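Local coordinates for mandelate racemase/muconate lactonizing enzyme family protein (Bradyrhizobium sp. ORS 278, PDB 3TOY), which belongs to the mandelate racemase/muconate lactonizing enzyme group of the enolase superfamily and binds a calcium ion in its barrel domain, at residues 188-193 / 217-222; 242-247 / 265-270. All coordinates share one frame; numbering follows the deposited sequence.

Contact 1 (188-193 / 217-222); sequences KSKGGH and MLDFNQ. With CA (calcium ion), chain E; ACT (acetate ion), chain F.
K190 and D219 are paired on neighbouring parallel strands of the beta-alpha-beta unit made by strand 186-190, helix 196-210 and strand 215-219. Their side chains run side by side in the same direction until NZ of K190 lies 2.9 Å from OD2 of D219, a salt bridge made from above the carboxylate plane. The same OD2 binds calcium at 2.4 Å. With chi1 at -176°, CG trans to N, the D219 carboxylate lies alongside the K190 chain and its OD2 reaches the metal. Its second oxygen, OD1, is not idle: it accepts from N of N221 at 2.8 Å, closing an Asx turn, and accepts a hydrogen bond from a water that is itself a calcium ligand. K190 bends at chi2 and chi3, laying CE 3.2 Å from OD1 of N221 and bringing NZ to OXT of the bound acetate. N221 ND2 donates to that OXT as well, at 3.0 Å.

K188, on the same face, passes its CG over CB of M217 at about a right angle, while its NZ holds a metal-bound water and forms salt bridges with OE1 of E245 and with E341. On the other face, L218 reaches with CD1 to 3.6 Å from N of G191. Just past the strand end, the F220 ring turns its CD1 edge to N of G192, 3.5 Å away. The two glycines admit these apolar groups close to the backbone.

As in other barrels of this superfamily, ligands stand at the C-terminal strand ends. K190 pairs with D219 while K188 turns to E245, and the Asx turn and the salt bridge together restrict rotation of the D219 carboxylate.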
# COMPACT_ATOMS: atom_id res chain seq x y z
N LYS A 188 -7.51 3.08 37.07
CA LYS A 188 -8.03 3.78 35.89
C LYS A 188 -8.98 4.88 36.31
O LYS A 188 -9.81 4.69 37.20
CB LYS A 188 -8.74 2.83 34.93
CG LYS A 188 -9.23 3.52 33.62
CD LYS A 188 -9.60 2.48 32.58
CE LYS A 188 -10.97 1.88 32.83
NZ LYS A 188 -11.33 0.86 31.80
N SER A 189 -8.86 6.04 35.67
CA SER A 189 -9.82 7.10 35.87
C SER A 189 -10.36 7.62 34.52
O SER A 189 -9.98 7.11 33.46
CB SER A 189 -9.19 8.23 36.67
OG SER A 189 -10.20 9.14 37.10
N LYS A 190 -11.24 8.63 34.57
CA LYS A 190 -11.95 9.11 33.38
C LYS A 190 -11.53 10.51 32.97
O LYS A 190 -11.23 11.37 33.81
CB LYS A 190 -13.47 9.14 33.58
CG LYS A 190 -14.09 7.90 34.16
CD LYS A 190 -13.99 6.72 33.23
CE LYS A 190 -15.21 5.81 33.34
NZ LYS A 190 -14.84 4.50 32.69
N GLY A 191 -11.57 10.76 31.67
CA GLY A 191 -11.32 12.10 31.16
C GLY A 191 -12.28 12.52 30.07
O GLY A 191 -13.19 11.77 29.69
N GLY A 192 -12.08 13.73 29.57
CA GLY A 192 -12.90 14.27 28.49
C GLY A 192 -14.16 14.98 28.95
O GLY A 192 -14.92 15.46 28.13
N HIS A 193 -14.39 15.04 30.25
CA HIS A 193 -15.60 15.70 30.75
C HIS A 193 -15.48 17.22 30.54
O HIS A 193 -16.48 17.88 30.27
CB HIS A 193 -15.88 15.34 32.21
CG HIS A 193 -14.68 15.40 33.11
ND1 HIS A 193 -13.56 14.60 32.92
CD2 HIS A 193 -14.42 16.15 34.21
CE1 HIS A 193 -12.67 14.87 33.85
NE2 HIS A 193 -13.16 15.80 34.65
N MET A 217 -4.31 4.39 34.09
CA MET A 217 -4.95 4.37 32.78
C MET A 217 -5.93 5.51 32.71
O MET A 217 -6.49 5.92 33.74
CB MET A 217 -5.69 3.05 32.56
CG MET A 217 -4.79 1.84 32.36
SD MET A 217 -4.18 1.16 33.92
CE MET A 217 -4.35 -0.62 33.64
N LEU A 218 -6.16 6.03 31.50
CA LEU A 218 -7.12 7.13 31.32
C LEU A 218 -8.18 6.78 30.28
O LEU A 218 -7.84 6.44 29.15
CB LEU A 218 -6.39 8.43 30.96
CG LEU A 218 -7.24 9.68 30.69
CD1 LEU A 218 -8.07 10.05 31.93
CD2 LEU A 218 -6.36 10.89 30.27
N ASP A 219 -9.46 6.86 30.66
CA ASP A 219 -10.56 6.50 29.80
C ASP A 219 -11.34 7.74 29.37
O ASP A 219 -11.92 8.43 30.21
CB ASP A 219 -11.44 5.49 30.54
CG ASP A 219 -12.60 4.96 29.71
OD1 ASP A 219 -12.77 5.35 28.54
OD2 ASP A 219 -13.34 4.10 30.24
N PHE A 220 -11.34 8.03 28.07
CA PHE A 220 -12.06 9.18 27.51
C PHE A 220 -13.52 8.88 27.19
O PHE A 220 -14.29 9.79 26.84
CB PHE A 220 -11.37 9.75 26.25
CG PHE A 220 -10.14 10.57 26.54
CD1 PHE A 220 -10.24 11.75 27.29
CD2 PHE A 220 -8.90 10.20 26.06
CE1 PHE A 220 -9.14 12.52 27.57
CE2 PHE A 220 -7.75 11.00 26.33
CZ PHE A 220 -7.89 12.15 27.08
N ASN A 221 -13.90 7.60 27.28
CA ASN A 221 -15.29 7.21 26.98
C ASN A 221 -15.83 7.80 25.68
O ASN A 221 -16.96 8.27 25.63
CB ASN A 221 -16.22 7.55 28.17
CG ASN A 221 -16.10 6.53 29.29
OD1 ASN A 221 -15.45 6.78 30.30
ND2 ASN A 221 -16.65 5.35 29.07
N GLN A 222 -15.02 7.75 24.61
CA GLN A 222 -15.48 8.13 23.27
C GLN A 222 -15.76 9.62 23.09
O GLN A 222 -16.41 10.02 22.12
CB GLN A 222 -16.74 7.37 22.88
CG GLN A 222 -16.69 5.85 23.10
CD GLN A 222 -18.00 5.21 22.77
OE1 GLN A 222 -18.41 5.16 21.59
NE2 GLN A 222 -18.70 4.71 23.80
CA CA E . -14.29 2.08 29.37
C ACT F . -17.29 2.29 31.09
O ACT F . -17.12 1.21 31.71
OXT ACT F . -16.25 2.86 30.69
CH3 ACT F . -18.65 2.88 30.85
O HOH W 1 -14.45 0.85 31.49
O HOH W 2 -14.89 9.75 30.41
O HOH W 3 -14.27 3.45 27.56

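Contact 2 (242-247 / 265-270); sequences TWIEEP and IPIQAG. With CA (calcium ion), chain E.
Strands 243-245 and 267-269 run parallel, their axes approaching to 4.5 Å at an angle of 39°, and with helix 253-262 between them they form one beta-alpha-beta unit of the barrel characteristic of the enolase superfamily. Three backbone bonds tie the pair. N of I244 donates to O of P266, O of I244 accepts from N of Q268 at 2.8 Å in an almost straight bond, and N of E246 donates to O of Q268.

On the side of E245 and Q268, the Q268 chain lies over the indole of W243. CB of Q268 sits above the five-membered ring, 3.6 Å from the centroid and only 13° off the normal, a CH-pi contact. From there the chain bends at chi2, and CG of Q268 continues to 3.7 Å from CE2 of W243. W243 adopts the crowded position, CG between backbone N and carbonyl carbon (chi1 76°), and NE1 thereby comes to OE1 of E245 on its own strand. It donates at 2.8 Å to the anti lone pair, in a bent bond whose acceptor is tilted from the indole plane. E245 is extended and lies alongside Q268, so that one carboxylate oxygen serves the indole while the other turns to the metal.

The opposite face is apolar. CG1 of I244 meets CG2 of I265 at 3.6 Å, and CD1 of I267 closes against CB of I244, with helix 226-236 covering this layer through I233. Beyond the strands, E246 uses OE2 to accept from N272 and from a water that bridges to N of G270. The tip of E245 ends in the metal shell: its OE2 lies 2.3 Å from calcium.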
# COMPACT_ATOMS: atom_id res chain seq x y z
N THR A 242 -0.41 4.03 31.18
CA THR A 242 -0.33 2.70 30.61
C THR A 242 -1.11 2.62 29.30
O THR A 242 -0.69 1.93 28.37
CB THR A 242 -0.84 1.68 31.63
OG1 THR A 242 0.16 1.53 32.64
CG2 THR A 242 -1.13 0.31 30.98
N TRP A 243 -2.26 3.28 29.26
CA TRP A 243 -3.07 3.32 28.02
C TRP A 243 -4.07 4.45 28.03
O TRP A 243 -4.40 5.02 29.10
CB TRP A 243 -3.74 1.96 27.75
CG TRP A 243 -4.97 1.57 28.59
CD1 TRP A 243 -6.09 2.31 28.83
CD2 TRP A 243 -5.20 0.28 29.18
NE1 TRP A 243 -7.01 1.56 29.56
CE2 TRP A 243 -6.47 0.31 29.78
CE3 TRP A 243 -4.44 -0.90 29.25
CZ2 TRP A 243 -7.00 -0.78 30.46
CZ3 TRP A 243 -4.96 -1.98 29.94
CH2 TRP A 243 -6.23 -1.92 30.52
N ILE A 244 -4.49 4.84 26.82
CA ILE A 244 -5.59 5.78 26.63
C ILE A 244 -6.74 4.99 26.04
O ILE A 244 -6.58 4.36 24.98
CB ILE A 244 -5.21 6.84 25.60
CG1 ILE A 244 -3.97 7.61 26.09
CG2 ILE A 244 -6.40 7.76 25.33
CD1 ILE A 244 -4.27 8.59 27.27
N GLU A 245 -7.91 5.05 26.68
CA GLU A 245 -9.00 4.14 26.34
C GLU A 245 -10.13 4.88 25.62
O GLU A 245 -10.54 5.97 26.04
CB GLU A 245 -9.48 3.48 27.64
CG GLU A 245 -10.60 2.48 27.50
CD GLU A 245 -10.85 1.79 28.84
OE1 GLU A 245 -9.85 1.46 29.52
OE2 GLU A 245 -12.04 1.58 29.18
N GLU A 246 -10.62 4.28 24.52
CA GLU A 246 -11.69 4.86 23.68
C GLU A 246 -11.60 6.37 23.53
O GLU A 246 -12.50 7.09 23.96
CB GLU A 246 -13.07 4.44 24.21
CG GLU A 246 -13.40 2.96 23.98
CD GLU A 246 -14.89 2.67 24.16
OE1 GLU A 246 -15.45 3.12 25.18
OE2 GLU A 246 -15.50 2.02 23.29
N PRO A 247 -10.54 6.87 22.89
CA PRO A 247 -10.41 8.32 22.71
C PRO A 247 -11.53 8.90 21.87
O PRO A 247 -11.89 10.05 22.06
CB PRO A 247 -9.07 8.48 21.98
CG PRO A 247 -8.82 7.14 21.35
CD PRO A 247 -9.39 6.14 22.32
N ILE A 265 1.27 6.93 23.39
CA ILE A 265 0.69 6.12 24.47
C ILE A 265 -0.19 5.05 23.84
O ILE A 265 -0.92 5.36 22.90
CB ILE A 265 -0.19 6.99 25.41
CG1 ILE A 265 0.59 8.22 25.88
CG2 ILE A 265 -0.70 6.14 26.59
CD1 ILE A 265 -0.25 9.21 26.77
N PRO A 266 -0.11 3.80 24.34
CA PRO A 266 -0.90 2.75 23.73
C PRO A 266 -2.38 3.09 23.76
O PRO A 266 -2.89 3.66 24.74
CB PRO A 266 -0.58 1.52 24.58
CG PRO A 266 0.87 1.80 25.11
CD PRO A 266 0.85 3.30 25.35
N ILE A 267 -3.08 2.75 22.68
CA ILE A 267 -4.51 3.00 22.57
C ILE A 267 -5.26 1.72 22.89
O ILE A 267 -4.96 0.67 22.32
CB ILE A 267 -4.86 3.42 21.13
CG1 ILE A 267 -4.14 4.73 20.79
CG2 ILE A 267 -6.36 3.60 20.95
CD1 ILE A 267 -4.45 5.92 21.79
N GLN A 268 -6.20 1.82 23.83
CA GLN A 268 -7.04 0.70 24.28
C GLN A 268 -8.48 0.94 23.79
O GLN A 268 -8.97 2.07 23.80
CB GLN A 268 -7.03 0.66 25.83
CG GLN A 268 -7.97 -0.35 26.48
CD GLN A 268 -7.55 -1.78 26.22
OE1 GLN A 268 -7.75 -2.30 25.12
NE2 GLN A 268 -6.94 -2.44 27.24
N ALA A 269 -9.14 -0.13 23.35
CA ALA A 269 -10.52 -0.02 22.86
C ALA A 269 -11.14 -1.39 22.85
O ALA A 269 -10.49 -2.36 23.16
CB ALA A 269 -10.58 0.63 21.46
N GLY A 270 -12.41 -1.48 22.47
CA GLY A 270 -13.00 -2.81 22.25
C GLY A 270 -14.19 -3.16 23.12
O GLY A 270 -14.94 -4.10 22.81
CA CA E . -14.29 2.08 29.37
O HOH W 4 -14.84 -0.19 21.79
O HOH W 3 -14.27 3.45 27.56
O HOH W 1 -14.45 0.85 31.49

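How the contacts relate
Contacts 1 and 2 come one after the other along the chain, with centres about 9 Å apart, and join four consecutive parallel strands of the barrel sheet, in the order 186-190, 215-219, 243-245, 267-269. Strands 215-219 and 243-245 are the neighbours at which they meet: CG of M217 packs 3.4 Å from CE2 of W243, and F220 rests on I244. Helix 226-236 connects the two beta-alpha-beta units. Two of the waters on the calcium belong to both contacts. The example illustrates a general principle of shared sites: the ends of three successive strands, 215-219, 243-245 and 267-269, place D219, E245 and, just past the last, E271 round one metal.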